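Local coordinates for protein Succinylglutamatedesuccinylase/aspartoacylase (Rhodobacter sphaeroides 2.4.1, PDB 3CDX) that probably hydrolyses amide or ester bonds as a metal-dependent enzyme of the succinylglutamate desuccinylase/aspartoacylase family, here with a calcium ion bound, at residues A173-P185 with I228-M240. Residues are numbered along the deposited sequence; the frame is centred on the assembly and turned at random.
Sequences ARTLAAAEAFGAP and IGKRGILNVLKHM
The ring of F182 lies flat on the backbone of G232, whose CA sits 3.4 Å from the ring centroid and 5° off its normal, a CH-pi contact over the middle of one face. With CG anti to the backbone N (chi1 -175°), the phenyl swings back to the helix 228-239 and enters as a knob among G229, G232, I233 and V236. V236 CG2 meets the ring edge 3.8 Å from F182 CD1, while I233 CG2 touches CE1 and I228 CG2 touches CE2. G232, lacking a side chain, lets the backbones close to 4.1 Å between the CA atoms of F182 and G232.

Beyond the ring, the C-terminal end of helix 173-182 is tied down by polar side chains. N235 ND2 donates to F182 O at 3.2 Å, approaching from above the carbonyl plane, and more weakly to A181 O; the same amide nitrogen also bonds E248 O. G183, the first residue past the helix, has positive phi and turns its carbonyl to R231, whose NH2 reaches G183 O at 2.7 Å with both groups in plane; the bend at chi3 brings the guanidinium round to it. R231 NE donates to a water within hydrogen-bonding distance of F182 O and I228 O.

At the other end, H239 packs its CB 3.5 Å from A181 CB, and its ring lies obliquely against A178 CA. A water in the imidazole plane links H239 NE2 to R174 O.

The two helices belong to the zinc-exopeptidase-like catalytic domain; the N-to-C directions of segments 173-182 and 228-239 lie 130° apart, their axes approaching to 8.3 Å. F182 and I233 also rest on strand 144-148, which leads to the calcium ligand H149, the F182 side chain lying about 14 Å from the ion.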
loop_
_atom_site.group_PDB
_atom_site.type_symbol
_atom_site.label_atom_id
_atom_site.label_comp_id
_atom_site.label_asym_id
_atom_site.label_seq_id
_atom_site.Cartn_x
_atom_site.Cartn_y
_atom_site.Cartn_z
ATOM N N ALA A 173 -29.485 8.963 37.615
ATOM C CA ALA A 173 -29.401 8.169 38.838
ATOM C C ALA A 173 -29.292 6.695 38.510
ATOM O O ALA A 173 -28.529 5.947 39.144
ATOM C CB ALA A 173 -30.625 8.412 39.714
ATOM N N ARG A 174 -30.093 6.262 37.545
ATOM C CA ARG A 174 -30.118 4.866 37.174
ATOM C C ARG A 174 -28.792 4.424 36.548
ATOM O O ARG A 174 -28.314 3.329 36.811
ATOM C CB ARG A 174 -31.253 4.621 36.204
ATOM C CG ARG A 174 -31.709 3.206 36.295
ATOM C CD ARG A 174 -32.862 2.880 35.386
ATOM N NE ARG A 174 -32.935 1.427 35.273
ATOM C CZ ARG A 174 -33.498 0.786 34.259
ATOM N NH1 ARG A 174 -34.048 1.481 33.260
ATOM N NH2 ARG A 174 -33.497 -0.547 34.236
ATOM N N THR A 175 -28.220 5.283 35.708
ATOM C CA THR A 175 -26.928 5.007 35.077
ATOM C C THR A 175 -25.781 5.118 36.099
ATOM O O THR A 175 -24.944 4.217 36.183
ATOM C CB THR A 175 -26.678 5.889 33.833
ATOM O OG1 THR A 175 -27.859 5.891 32.996
ATOM C CG2 THR A 175 -25.428 5.362 33.045
ATOM N N LEU A 176 -25.799 6.164 36.927
ATOM C CA LEU A 176 -24.816 6.288 38.031
ATOM C C LEU A 176 -24.767 5.058 38.929
ATOM O O LEU A 176 -23.691 4.579 39.317
ATOM C CB LEU A 176 -25.085 7.535 38.861
ATOM C CG LEU A 176 -24.735 8.879 38.209
ATOM C CD1 LEU A 176 -25.345 10.013 39.027
ATOM C CD2 LEU A 176 -23.214 9.045 38.069
ATOM N N ALA A 177 -25.935 4.512 39.202
ATOM C CA ALA A 177 -26.048 3.338 40.052
ATOM C C ALA A 177 -25.470 2.100 39.397
ATOM O O ALA A 177 -24.931 1.227 40.077
ATOM C CB ALA A 177 -27.503 3.096 40.399
ATOM N N ALA A 178 -25.617 1.986 38.078
ATOM C CA ALA A 178 -25.082 0.818 37.386
ATOM C C ALA A 178 -23.557 0.920 37.352
ATOM O O ALA A 178 -22.859 -0.080 37.533
ATOM C CB ALA A 178 -25.688 0.692 35.967
ATOM N N ALA A 179 -23.050 2.137 37.123
ATOM C CA ALA A 179 -21.611 2.397 37.192
ATOM C C ALA A 179 -21.048 1.984 38.562
ATOM O O ALA A 179 -20.036 1.286 38.620
ATOM C CB ALA A 179 -21.316 3.843 36.890
ATOM N N GLU A 180 -21.744 2.361 39.653
ATOM C CA GLU A 180 -21.325 2.040 41.010
ATOM C C GLU A 180 -21.246 0.519 41.202
ATOM O O GLU A 180 -20.251 0.011 41.736
ATOM C CB GLU A 180 -22.242 2.700 42.084
ATOM C CG GLU A 180 -22.042 4.191 42.195
ATOM C CD GLU A 180 -23.029 4.901 43.137
ATOM O OE1 GLU A 180 -23.586 4.235 44.059
ATOM O OE2 GLU A 180 -23.230 6.139 42.958
ATOM N N ALA A 181 -22.278 -0.198 40.761
ATOM C CA ALA A 181 -22.276 -1.665 40.817
ATOM C C ALA A 181 -21.115 -2.293 40.017
ATOM O O ALA A 181 -20.413 -3.191 40.516
ATOM C CB ALA A 181 -23.602 -2.215 40.306
ATOM N N PHE A 182 -20.886 -1.803 38.793
ATOM C CA PHE A 182 -19.766 -2.326 37.970
ATOM C C PHE A 182 -18.492 -2.291 38.846
ATOM O O PHE A 182 -17.753 -3.252 38.892
ATOM C CB PHE A 182 -19.586 -1.521 36.661
ATOM C CG PHE A 182 -18.510 -2.080 35.710
ATOM C CD1 PHE A 182 -18.873 -2.824 34.581
ATOM C CD2 PHE A 182 -17.149 -1.854 35.947
ATOM C CE1 PHE A 182 -17.866 -3.341 33.685
ATOM C CE2 PHE A 182 -16.148 -2.362 35.070
ATOM C CZ PHE A 182 -16.508 -3.109 33.950
ATOM N N GLY A 183 -18.266 -1.184 39.553
ATOM C CA GLY A 183 -17.220 -1.135 40.593
ATOM C C GLY A 183 -15.791 -1.008 40.113
ATOM O O GLY A 183 -14.884 -1.665 40.661
ATOM N N ALA A 184 -15.573 -0.164 39.101
ATOM C CA ALA A 184 -14.213 0.192 38.697
ATOM C C ALA A 184 -13.735 1.304 39.645
ATOM O O ALA A 184 -14.557 1.993 40.250
ATOM C CB ALA A 184 -14.176 0.646 37.250
ATOM N N PRO A 185 -12.419 1.486 39.789
ATOM C CA PRO A 185 -12.014 2.537 40.749
ATOM C C PRO A 185 -12.635 3.886 40.466
ATOM O O PRO A 185 -12.934 4.601 41.422
ATOM C CB PRO A 185 -10.491 2.608 40.592
ATOM C CG PRO A 185 -10.091 1.326 39.997
ATOM C CD PRO A 185 -11.264 0.765 39.217
ATOM N N ILE A 228 -10.722 -6.080 36.587
ATOM C CA ILE A 228 -11.814 -5.141 36.869
ATOM C C ILE A 228 -12.976 -5.345 35.894
ATOM O O ILE A 228 -14.149 -5.329 36.290
ATOM C CB ILE A 228 -11.280 -3.690 36.919
ATOM C CG1 ILE A 228 -10.450 -3.479 38.202
ATOM C CG2 ILE A 228 -12.399 -2.635 36.738
ATOM C CD1 ILE A 228 -11.255 -3.410 39.527
ATOM N N GLY A 229 -12.652 -5.590 34.629
ATOM C CA GLY A 229 -13.661 -5.883 33.625
ATOM C C GLY A 229 -14.407 -7.186 33.833
ATOM O O GLY A 229 -15.627 -7.220 33.723
ATOM N N LYS A 230 -13.703 -8.267 34.133
ATOM C CA LYS A 230 -14.355 -9.542 34.433
ATOM C C LYS A 230 -15.321 -9.419 35.638
ATOM O O LYS A 230 -16.492 -9.842 35.571
ATOM C CB LYS A 230 -13.318 -10.611 34.764
ATOM C CG LYS A 230 -12.561 -11.256 33.568
ATOM C CD LYS A 230 -11.668 -12.449 34.042
ATOM C CE LYS A 230 -11.252 -13.341 32.875
ATOM N NZ LYS A 230 -10.489 -14.590 33.235
ATOM N N ARG A 231 -14.831 -8.862 36.746
ATOM C CA ARG A 231 -15.702 -8.608 37.915
ATOM C C ARG A 231 -16.866 -7.642 37.569
ATOM O O ARG A 231 -17.975 -7.831 38.017
ATOM C CB ARG A 231 -14.873 -8.090 39.095
ATOM C CG ARG A 231 -15.640 -7.988 40.434
ATOM C CD ARG A 231 -14.816 -7.366 41.536
ATOM N NE ARG A 231 -14.681 -5.927 41.386
ATOM C CZ ARG A 231 -14.089 -5.142 42.283
ATOM N NH1 ARG A 231 -13.600 -5.657 43.398
ATOM N NH2 ARG A 231 -14.018 -3.847 42.085
ATOM N N GLY A 232 -16.600 -6.598 36.786
ATOM C CA GLY A 232 -17.614 -5.563 36.555
ATOM C C GLY A 232 -18.831 -6.083 35.838
ATOM O O GLY A 232 -19.954 -5.634 36.107
ATOM N N ILE A 233 -18.623 -7.004 34.893
ATOM C CA ILE A 233 -19.745 -7.534 34.147
ATOM C C ILE A 233 -20.606 -8.489 34.970
ATOM O O ILE A 233 -21.828 -8.476 34.824
ATOM C CB ILE A 233 -19.364 -8.094 32.732
ATOM C CG1 ILE A 233 -18.421 -9.304 32.793
ATOM C CG2 ILE A 233 -18.749 -6.948 31.867
ATOM C CD1 ILE A 233 -18.063 -9.894 31.383
ATOM N N LEU A 234 -19.969 -9.294 35.826
ATOM C CA LEU A 234 -20.692 -10.108 36.823
ATOM C C LEU A 234 -21.492 -9.220 37.769
ATOM O O LEU A 234 -22.664 -9.467 37.980
ATOM C CB LEU A 234 -19.728 -10.947 37.667
ATOM C CG LEU A 234 -19.100 -12.180 37.039
ATOM C CD1 LEU A 234 -18.059 -12.746 38.014
ATOM C CD2 LEU A 234 -20.146 -13.225 36.670
ATOM N N ASN A 235 -20.833 -8.200 38.330
ATOM C CA ASN A 235 -21.477 -7.187 39.167
ATOM C C ASN A 235 -22.675 -6.535 38.485
ATOM O O ASN A 235 -23.714 -6.311 39.116
ATOM C CB ASN A 235 -20.503 -6.069 39.532
ATOM C CG ASN A 235 -19.523 -6.445 40.629
ATOM O OD1 ASN A 235 -19.581 -7.529 41.201
ATOM N ND2 ASN A 235 -18.595 -5.537 40.906
ATOM N N VAL A 236 -22.544 -6.219 37.198
ATOM C CA VAL A 236 -23.629 -5.585 36.504
ATOM C C VAL A 236 -24.811 -6.572 36.455
ATOM O O VAL A 236 -25.963 -6.177 36.657
ATOM C CB VAL A 236 -23.255 -5.094 35.109
ATOM C CG1 VAL A 236 -24.499 -4.995 34.286
ATOM C CG2 VAL A 236 -22.576 -3.674 35.193
ATOM N N LEU A 237 -24.517 -7.847 36.206
ATOM C CA LEU A 237 -25.573 -8.869 36.143
ATOM C C LEU A 237 -26.287 -9.053 37.493
ATOM O O LEU A 237 -27.505 -9.296 37.541
ATOM C CB LEU A 237 -24.981 -10.204 35.712
ATOM C CG LEU A 237 -24.465 -10.341 34.273
ATOM C CD1 LEU A 237 -24.074 -11.822 33.983
ATOM C CD2 LEU A 237 -25.470 -9.818 33.238
ATOM N N LYS A 238 -25.498 -9.002 38.562
ATOM C CA LYS A 238 -25.991 -9.071 39.933
ATOM C C LYS A 238 -26.868 -7.856 40.253
ATOM O O LYS A 238 -27.981 -8.022 40.753
ATOM C CB LYS A 238 -24.824 -9.221 40.932
ATOM C CG LYS A 238 -24.090 -10.549 40.754
ATOM C CD LYS A 238 -22.889 -10.614 41.651
ATOM C CE LYS A 238 -22.268 -11.994 41.632
ATOM N NZ LYS A 238 -20.869 -11.893 42.235
ATOM N N HIS A 239 -26.377 -6.660 39.911
ATOM C CA HIS A 239 -27.114 -5.418 40.044
ATOM C C HIS A 239 -28.464 -5.507 39.358
ATOM O O HIS A 239 -29.468 -5.019 39.856
ATOM C CB HIS A 239 -26.327 -4.271 39.434
ATOM C CG HIS A 239 -27.064 -2.965 39.403
ATOM N ND1 HIS A 239 -27.315 -2.224 40.538
ATOM C CD2 HIS A 239 -27.569 -2.249 38.370
ATOM C CE1 HIS A 239 -27.959 -1.114 40.211
ATOM N NE2 HIS A 239 -28.116 -1.097 38.900
ATOM N N MET A 240 -28.508 -6.138 38.207
ATOM C CA MET A 240 -29.748 -6.101 37.469
ATOM C C MET A 240 -30.689 -7.221 37.892
ATOM O O MET A 240 -31.827 -7.280 37.408
ATOM C CB MET A 240 -29.475 -6.132 35.957
ATOM C CG MET A 240 -28.826 -4.843 35.464
ATOM S SD MET A 240 -29.833 -3.348 35.423
ATOM C CE MET A 240 -31.016 -3.884 34.180
HETATM O O HOH W 1 -29.088 0.994 37.547
HETATM O O HOH W 2 -15.129 -4.375 38.847
#